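PDB 4UT1: flagellar hook-associated protein from Burkholderia pseudomallei, which probably serves as a structural component of the bacterial flagellum, as one of the hook-associated proteins found at the junction between hook and filament. Local coordinates for residues V469-L475 and S540-V546; T479-A483 and S492-V496. All blocks are in the same frame, centred on the assembly; numbering follows the deposited sequence.

Contact 1. Residues V469-L475 and S540-V546; sequences VSAGYQL and SGVMNGV. With EDO (1,2-ethanediol), chain R; EDO (1,2-ethanediol), chain F; EDO (1,2-ethanediol), chain N.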
ATOM      1  N   VAL A 469      13.029 -26.498  -1.277  1.00 15.17           N
ATOM      2  CA  VAL A 469      12.040 -26.382  -2.338  1.00 18.42           C
ATOM      3  C   VAL A 469      11.678 -24.921  -2.604  1.00 21.32           C
ATOM      4  O   VAL A 469      11.878 -24.054  -1.762  1.00 17.27           O
ATOM      5  CB  VAL A 469      10.745 -27.168  -2.007  1.00 17.49           C
ATOM      6  CG1 VAL A 469      11.053 -28.651  -1.834  1.00 20.25           C
ATOM      7  CG2 VAL A 469      10.081 -26.595  -0.749  1.00 18.69           C
ATOM      8  N   SER A 470      11.170 -24.673  -3.801  1.00 19.60           N
ATOM      9  CA  SER A 470      10.720 -23.355  -4.215  1.00 22.46           C
ATOM     10  C   SER A 470       9.265 -23.423  -4.638  1.00 17.61           C
ATOM     11  O   SER A 470       8.660 -24.499  -4.651  1.00 15.65           O
ATOM     12  CB  SER A 470      11.585 -22.831  -5.354  1.00 22.30           C
ATOM     13  OG  SER A 470      11.658 -23.806  -6.372  1.00 22.04           O
ATOM     14  N   ALA A 471       8.701 -22.264  -4.984  1.00 23.83           N
ATOM     15  CA  ALA A 471       7.292 -22.173  -5.340  1.00 22.18           C
ATOM     16  C   ALA A 471       6.881 -23.203  -6.384  1.00 22.35           C
ATOM     17  O   ALA A 471       7.511 -23.325  -7.432  1.00 21.02           O
ATOM     18  CB  ALA A 471       6.964 -20.767  -5.833  1.00 25.85           C
ATOM     19  N   GLY A 472       5.822 -23.945  -6.078  1.00 17.56           N
ATOM     20  CA  GLY A 472       5.275 -24.927  -6.989  1.00 20.93           C
ATOM     21  C   GLY A 472       6.048 -26.232  -7.046  1.00 20.46           C
ATOM     22  O   GLY A 472       5.951 -26.959  -8.027  1.00 20.57           O
ATOM     23  N   TYR A 473       6.806 -26.534  -5.997  1.00 16.90           N
ATOM     24  CA  TYR A 473       7.545 -27.782  -5.934  1.00 19.80           C
ATOM     25  C   TYR A 473       6.579 -28.963  -5.936  1.00 21.58           C
ATOM     26  O   TYR A 473       5.430 -28.849  -5.510  1.00 19.43           O
ATOM     27  CB  TYR A 473       8.440 -27.843  -4.681  1.00 17.02           C
ATOM     28  CG  TYR A 473       7.667 -28.221  -3.441  1.00 19.09           C
ATOM     29  CD1 TYR A 473       7.008 -27.247  -2.692  1.00 18.83           C
ATOM     30  CD2 TYR A 473       7.566 -29.543  -3.035  1.00 19.60           C
ATOM     31  CE1 TYR A 473       6.289 -27.586  -1.577  1.00 16.89           C
ATOM     32  CE2 TYR A 473       6.851 -29.892  -1.917  1.00 21.01           C
ATOM     33  CZ  TYR A 473       6.206 -28.901  -1.193  1.00 17.02           C
ATOM     34  OH  TYR A 473       5.486 -29.246  -0.082  1.00 18.20           O
ATOM     35  N   GLN A 474       7.057 -30.091  -6.437  1.00 18.97           N
ATOM     36  CA  GLN A 474       6.345 -31.352  -6.348  1.00 20.46           C
ATOM     37  C   GLN A 474       7.326 -32.446  -5.966  1.00 24.95           C
ATOM     38  O   GLN A 474       8.461 -32.462  -6.444  1.00 25.35           O
ATOM     39  CB  GLN A 474       5.663 -31.694  -7.672  1.00 22.08           C
ATOM     40  CG  GLN A 474       4.467 -30.828  -7.971  1.00 24.39           C
ATOM     41  CD  GLN A 474       3.751 -31.244  -9.234  1.00 30.87           C
ATOM     42  OE1 GLN A 474       2.643 -30.786  -9.495  1.00 34.23           O
ATOM     43  NE2 GLN A 474       4.382 -32.110 -10.030  1.00 24.27           N
ATOM     44  N   LEU A 475       6.892 -33.353  -5.100  1.00 21.03           N
ATOM     45  CA  LEU A 475       7.689 -34.532  -4.793  1.00 27.02           C
ATOM     46  C   LEU A 475       6.959 -35.799  -5.221  1.00 25.86           C
ATOM     47  O   LEU A 475       5.853 -36.065  -4.768  1.00 33.70           O
ATOM     48  CB  LEU A 475       8.014 -34.590  -3.301  1.00 28.76           C
ATOM     49  CG  LEU A 475       9.073 -33.626  -2.766  1.00 26.87           C
ATOM     50  CD1 LEU A 475       9.139 -33.738  -1.247  1.00 25.26           C
ATOM     51  CD2 LEU A 475      10.439 -33.923  -3.374  1.00 28.57           C
ATOM     52  N   SER A 540       1.243 -33.867 -12.867  1.00 34.14           N
ATOM     53  CA  SER A 540       1.200 -34.578 -11.595  1.00 35.46           C
ATOM     54  C   SER A 540       2.254 -35.687 -11.537  1.00 32.39           C
ATOM     55  O   SER A 540       2.468 -36.399 -12.512  1.00 33.46           O
ATOM     56  CB  SER A 540      -0.194 -35.163 -11.361  1.00 38.50           C
ATOM     57  OG  SER A 540      -0.300 -35.726 -10.062  1.00 40.86           O
ATOM     58  N   GLY A 541       2.925 -35.814 -10.396  1.00 31.88           N
ATOM     59  CA  GLY A 541       3.870 -36.896 -10.191  1.00 32.39           C
ATOM     60  C   GLY A 541       5.288 -36.626 -10.660  1.00 30.83           C
ATOM     61  O   GLY A 541       6.183 -37.441 -10.429  1.00 33.72           O
ATOM     62  N   VAL A 542       5.507 -35.493 -11.320  1.00 26.31           N
ATOM     63  CA  VAL A 542       6.862 -35.124 -11.736  1.00 24.62           C
ATOM     64  C   VAL A 542       7.545 -34.233 -10.705  1.00 21.28           C
ATOM     65  O   VAL A 542       6.981 -33.216 -10.286  1.00 21.01           O
ATOM     66  CB  VAL A 542       6.869 -34.383 -13.084  1.00 26.09           C
ATOM     67  CG1 VAL A 542       8.309 -34.113 -13.519  1.00 20.91           C
ATOM     68  CG2 VAL A 542       6.110 -35.181 -14.133  1.00 26.85           C
ATOM     69  N   MET A 543       8.753 -34.615 -10.296  1.00 22.02           N
ATOM     70  CA  MET A 543       9.531 -33.805  -9.359  1.00 20.50           C
ATOM     71  C   MET A 543       9.750 -32.415  -9.924  1.00 20.78           C
ATOM     72  O   MET A 543      10.084 -32.257 -11.099  1.00 16.86           O
ATOM     73  CB  MET A 543      10.886 -34.458  -9.047  1.00 19.67           C
ATOM     74  CG  MET A 543      11.792 -33.587  -8.169  1.00 17.44           C
ATOM     75  SD  MET A 543      13.273 -34.417  -7.527  1.00 18.19           S
ATOM     76  CE  MET A 543      12.524 -35.755  -6.604  1.00 18.47           C
ATOM     77  N   ASN A 544       9.531 -31.408  -9.088  1.00 17.13           N
ATOM     78  CA  ASN A 544       9.662 -30.024  -9.505  1.00 18.32           C
ATOM     79  C   ASN A 544      10.064 -29.146  -8.327  1.00 18.49           C
ATOM     80  O   ASN A 544       9.659 -29.405  -7.193  1.00 18.18           O
ATOM     81  CB  ASN A 544       8.339 -29.554 -10.127  1.00 20.12           C
ATOM     82  CG  ASN A 544       8.437 -28.190 -10.770  1.00 20.80           C
ATOM     83  OD1 ASN A 544       9.221 -27.976 -11.702  1.00 17.50           O
ATOM     84  ND2 ASN A 544       7.602 -27.263 -10.304  1.00 15.76           N
ATOM     85  N   GLY A 545      10.884 -28.130  -8.587  1.00 15.09           N
ATOM     86  CA  GLY A 545      11.264 -27.166  -7.571  1.00 19.00           C
ATOM     87  C   GLY A 545      12.113 -27.687  -6.424  1.00 18.02           C
ATOM     88  O   GLY A 545      12.058 -27.159  -5.313  1.00 20.20           O
ATOM     89  N   VAL A 546      12.910 -28.714  -6.700  1.00 16.58           N
ATOM     90  CA  VAL A 546      13.795 -29.312  -5.707  1.00 15.58           C
ATOM     91  C   VAL A 546      15.242 -28.923  -5.974  1.00 20.07           C
ATOM     92  O   VAL A 546      15.724 -29.039  -7.101  1.00 19.05           O
ATOM     93  CB  VAL A 546      13.670 -30.836  -5.694  1.00 15.57           C
ATOM     94  CG1 VAL A 546      14.697 -31.461  -4.718  1.00 16.38           C
ATOM     95  CG2 VAL A 546      12.253 -31.235  -5.303  1.00 15.95           C
TER
HETATM   96  C1  EDO R1644       3.692 -23.206  -2.911  1.00 27.97           C
HETATM   97  O1  EDO R1644       4.456 -22.442  -3.855  1.00 27.75           O
HETATM   98  C2  EDO R1644       3.217 -24.487  -3.583  1.00 30.47           C
HETATM   99  O2  EDO R1644       4.335 -25.341  -3.848  1.00 29.27           O
HETATM  100  C1  EDO F1632      12.182 -19.877  -3.346  1.00 30.49           C
HETATM  101  O1  EDO F1632      11.674 -20.021  -2.016  1.00 36.10           O
HETATM  102  C2  EDO F1632      11.140 -19.205  -4.230  1.00 31.29           C
HETATM  103  O2  EDO F1632       9.892 -19.897  -4.130  1.00 28.69           O
HETATM  104  C1  EDO N1640      13.034 -21.925   1.418  1.00 30.62           C
HETATM  105  O1  EDO N1640      11.972 -22.711   0.869  1.00 30.67           O
HETATM  106  C2  EDO N1640      14.015 -22.865   2.110  1.00 29.65           C
HETATM  107  O2  EDO N1640      15.226 -22.152   2.373  1.00 38.57           O
HETATM  108  O   HOH W   1      14.459 -25.230  -5.441  1.00 23.14           O
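Val-542 O takes the side-chain amide of Gln-474: NE2 lies 2.8 Å from that O, in the carbonyl plane and on a lone pair. Gln-474 reaches it with its chain extended beyond CG (chi2 -176°), and the same NE2 also bonds Pro-539 O, so both its hydrogens can be used on this loop. At Met-543 the side chain bends at its end, bringing CE to 4.3 Å from Leu-475 CD2. Asn-544 is gripped on backbone and side chain alike. Its N and O pair with Gln-474 O and N, while its ND2 donates to Gly-472 O at 2.8 Å, coming from above that carbonyl plane. Asn-544 OD1 accepts from Ser-533 N and Gln-536 NE2, which fixes the amide's rotation. Gly-545, at positive phi, packs its CA against the Tyr-473 backbone, and its O receives Ser-470 N at 3.0 Å. Val-546 then sets CG2 against Leu-475 CD2, 3.8 Å away and crossing at about a right angle. Across the first segment a type II turn, Ser-470 to Tyr-473, carries the chain round the corner. Gly-545 and Val-546 together face Ile-531, a G1 beta bulge in an antiparallel sheet of the D3 domain.

Contact 2. Residues T479-A483 and S492-V496; sequences TTTLA and SGFPV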
ATOM      1  N   THR A 479      11.039 -42.661  -3.491  1.00 23.85           N
ATOM      2  CA  THR A 479      12.387 -42.161  -3.267  1.00 21.48           C
ATOM      3  C   THR A 479      13.197 -42.108  -4.560  1.00 22.16           C
ATOM      4  O   THR A 479      13.217 -43.065  -5.340  1.00 23.93           O
ATOM      5  CB  THR A 479      13.140 -43.043  -2.236  1.00 25.39           C
ATOM      6  OG1 THR A 479      12.505 -42.916  -0.960  1.00 32.06           O
ATOM      7  CG2 THR A 479      14.604 -42.628  -2.106  1.00 21.67           C
ATOM      8  N   THR A 480      13.882 -40.991  -4.770  1.00 18.00           N
ATOM      9  CA  THR A 480      14.842 -40.870  -5.861  1.00 16.82           C
ATOM     10  C   THR A 480      16.251 -41.178  -5.363  1.00 18.00           C
ATOM     11  O   THR A 480      16.686 -40.648  -4.346  1.00 15.94           O
ATOM     12  CB  THR A 480      14.815 -39.468  -6.478  1.00 16.84           C
ATOM     13  OG1 THR A 480      13.515 -39.236  -7.027  1.00 19.59           O
ATOM     14  CG2 THR A 480      15.846 -39.346  -7.581  1.00 18.15           C
ATOM     15  N   THR A 481      16.964 -42.039  -6.083  1.00 16.98           N
ATOM     16  CA  THR A 481      18.311 -42.417  -5.663  1.00 15.63           C
ATOM     17  C   THR A 481      19.320 -42.062  -6.742  1.00 15.65           C
ATOM     18  O   THR A 481      19.293 -42.607  -7.843  1.00 14.86           O
ATOM     19  CB  THR A 481      18.396 -43.918  -5.326  1.00 19.17           C
ATOM     20  OG1 THR A 481      17.481 -44.215  -4.262  1.00 19.31           O
ATOM     21  CG2 THR A 481      19.807 -44.301  -4.894  1.00 17.22           C
ATOM     22  N   LEU A 482      20.179 -41.102  -6.438  1.00 13.42           N
ATOM     23  CA  LEU A 482      21.230 -40.729  -7.364  1.00 14.43           C
ATOM     24  C   LEU A 482      22.396 -41.649  -7.096  1.00 14.79           C
ATOM     25  O   LEU A 482      22.652 -41.996  -5.955  1.00 15.33           O
ATOM     26  CB  LEU A 482      21.633 -39.272  -7.180  1.00 12.52           C
ATOM     27  CG  LEU A 482      20.454 -38.298  -7.276  1.00 14.07           C
ATOM     28  CD1 LEU A 482      20.952 -36.883  -7.109  1.00 11.75           C
ATOM     29  CD2 LEU A 482      19.738 -38.493  -8.631  1.00 13.07           C
ATOM     30  N   ALA A 483      23.088 -42.053  -8.152  1.00 14.50           N
ATOM     31  CA  ALA A 483      24.275 -42.895  -8.021  1.00 13.79           C
ATOM     32  C   ALA A 483      25.423 -42.274  -8.815  1.00 16.29           C
ATOM     33  O   ALA A 483      25.214 -41.765  -9.923  1.00 15.84           O
ATOM     34  CB  ALA A 483      23.980 -44.302  -8.503  1.00 15.36           C
ATOM     35  N   SER A 492      23.546 -40.438 -12.022  1.00 15.71           N
ATOM     36  CA  SER A 492      22.317 -40.840 -12.691  1.00 15.10           C
ATOM     37  C   SER A 492      21.270 -41.227 -11.654  1.00 17.67           C
ATOM     38  O   SER A 492      21.534 -41.207 -10.441  1.00 17.99           O
ATOM     39  CB  SER A 492      22.568 -41.994 -13.674  1.00 17.47           C
ATOM     40  OG  SER A 492      22.989 -43.168 -13.005  1.00 20.64           O
ATOM     41  N   GLY A 493      20.075 -41.555 -12.126  1.00 17.21           N
ATOM     42  CA  GLY A 493      18.990 -41.943 -11.249  1.00 15.14           C
ATOM     43  C   GLY A 493      17.990 -40.823 -11.034  1.00 16.72           C
ATOM     44  O   GLY A 493      17.137 -40.925 -10.156  1.00 16.12           O
ATOM     45  N   PHE A 494      18.102 -39.752 -11.815  1.00 13.73           N
ATOM     46  CA  PHE A 494      17.148 -38.646 -11.714  1.00 12.43           C
ATOM     47  C   PHE A 494      15.798 -39.100 -12.256  1.00 12.70           C
ATOM     48  O   PHE A 494      15.726 -40.051 -13.038  1.00 16.34           O
ATOM     49  CB  PHE A 494      17.652 -37.408 -12.464  1.00 14.10           C
ATOM     50  CG  PHE A 494      18.939 -36.840 -11.916  1.00 16.06           C
ATOM     51  CD1 PHE A 494      20.169 -37.293 -12.380  1.00 16.47           C
ATOM     52  CD2 PHE A 494      18.918 -35.863 -10.924  1.00 14.31           C
ATOM     53  CE1 PHE A 494      21.360 -36.775 -11.873  1.00 14.97           C
ATOM     54  CE2 PHE A 494      20.097 -35.333 -10.418  1.00 15.61           C
ATOM     55  CZ  PHE A 494      21.325 -35.794 -10.892  1.00 17.75           C
ATOM     56  N   PRO A 495      14.711 -38.432 -11.832  1.00 16.65           N
ATOM     57  CA  PRO A 495      13.375 -38.770 -12.336  1.00 16.62           C
ATOM     58  C   PRO A 495      13.214 -38.422 -13.817  1.00 15.91           C
ATOM     59  O   PRO A 495      13.679 -37.359 -14.253  1.00 15.10           O
ATOM     60  CB  PRO A 495      12.437 -37.907 -11.470  1.00 19.43           C
ATOM     61  CG  PRO A 495      13.270 -37.460 -10.296  1.00 20.09           C
ATOM     62  CD  PRO A 495      14.669 -37.365 -10.820  1.00 17.54           C
ATOM     63  N   VAL A 496      12.572 -39.302 -14.580  1.00 19.72           N
ATOM     64  CA  VAL A 496      12.361 -39.037 -16.008  1.00 20.76           C
ATOM     65  C   VAL A 496      11.448 -37.836 -16.124  1.00 20.07           C
ATOM     66  O   VAL A 496      10.604 -37.601 -15.250  1.00 25.17           O
ATOM     67  CB  VAL A 496      11.745 -40.232 -16.758  1.00 25.44           C
ATOM     68  CG1 VAL A 496      12.631 -41.455 -16.631  1.00 23.89           C
ATOM     69  CG2 VAL A 496      10.337 -40.519 -16.253  1.00 29.56           C
TER
HETATM   70  O   HOH W   2      16.081 -42.843  -8.651  1.00 18.99           O
HETATM   71  O   HOH W   3      25.628 -43.042 -12.214  1.00 15.20           O
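Leu-482 lays its CD2 methyl squarely over one face of the Phe-494 ring, 3.5 Å from the ring centroid and only 10° off the normal, a CH-pi contact. The second methyl, CD1, sits toward the rim, 3.8 Å from Phe-494 CE2. Two residues earlier on the strand, Thr-480 stands with CG2 anti to its own N, and that methyl meets Gly-493 O at 3.3 Å, while OG1 rests on Pro-495 CG; the threonine and the proline cross at about a right angle. Behind these side chains are the backbone bonds that set the register. Ala-483 N donates to Ser-492 O at 2.9 Å and Ser-492 N returns the bond to Ala-483 O, and the Leu-482 CA-H also points at Ser-492 O. Beyond this pair direct pairing stops: Gly-493 takes a positive phi with Thr-481 O against its CA, a CA-H...O contact, and a water links the two backbones, accepting from Thr-481 N and donating to Gly-493 O at 2.7 Å. A second water spans Ala-483 O and Ser-492 OG. Farther out, Ile-512 packs on Phe-494, and the backbones of Thr-480 and Leu-482 bond to Ile-562 and Phe-560 on strand 559-564. These features mark the open end of a beta hairpin, strands 480-485 and 490-492, where the second strand leaves an antiparallel sheet of the D3 domain.

Both contacts belong to the D3 domain, their centres 15 Å apart. Along the chain the order is 469-475, 479-483, 492-496 and 540-546, so the short-range hairpin of contact 2 falls between the two halves of contact 1. They serve different sheets: strand 480-485 pairs with 559-564 and 490-492, whereas strands 463-470 and 546-551 adjoin one another in the other sheet of this domain. Met-543 joins the two contacts directly, its CE 3.6 Å from Thr-480 OG1 and its CB 4.0 Å from Pro-495 CG. Ile-562 of strand 559-564 also touches Met-543 and Val-546, so the two sheets of the domain are packed together here.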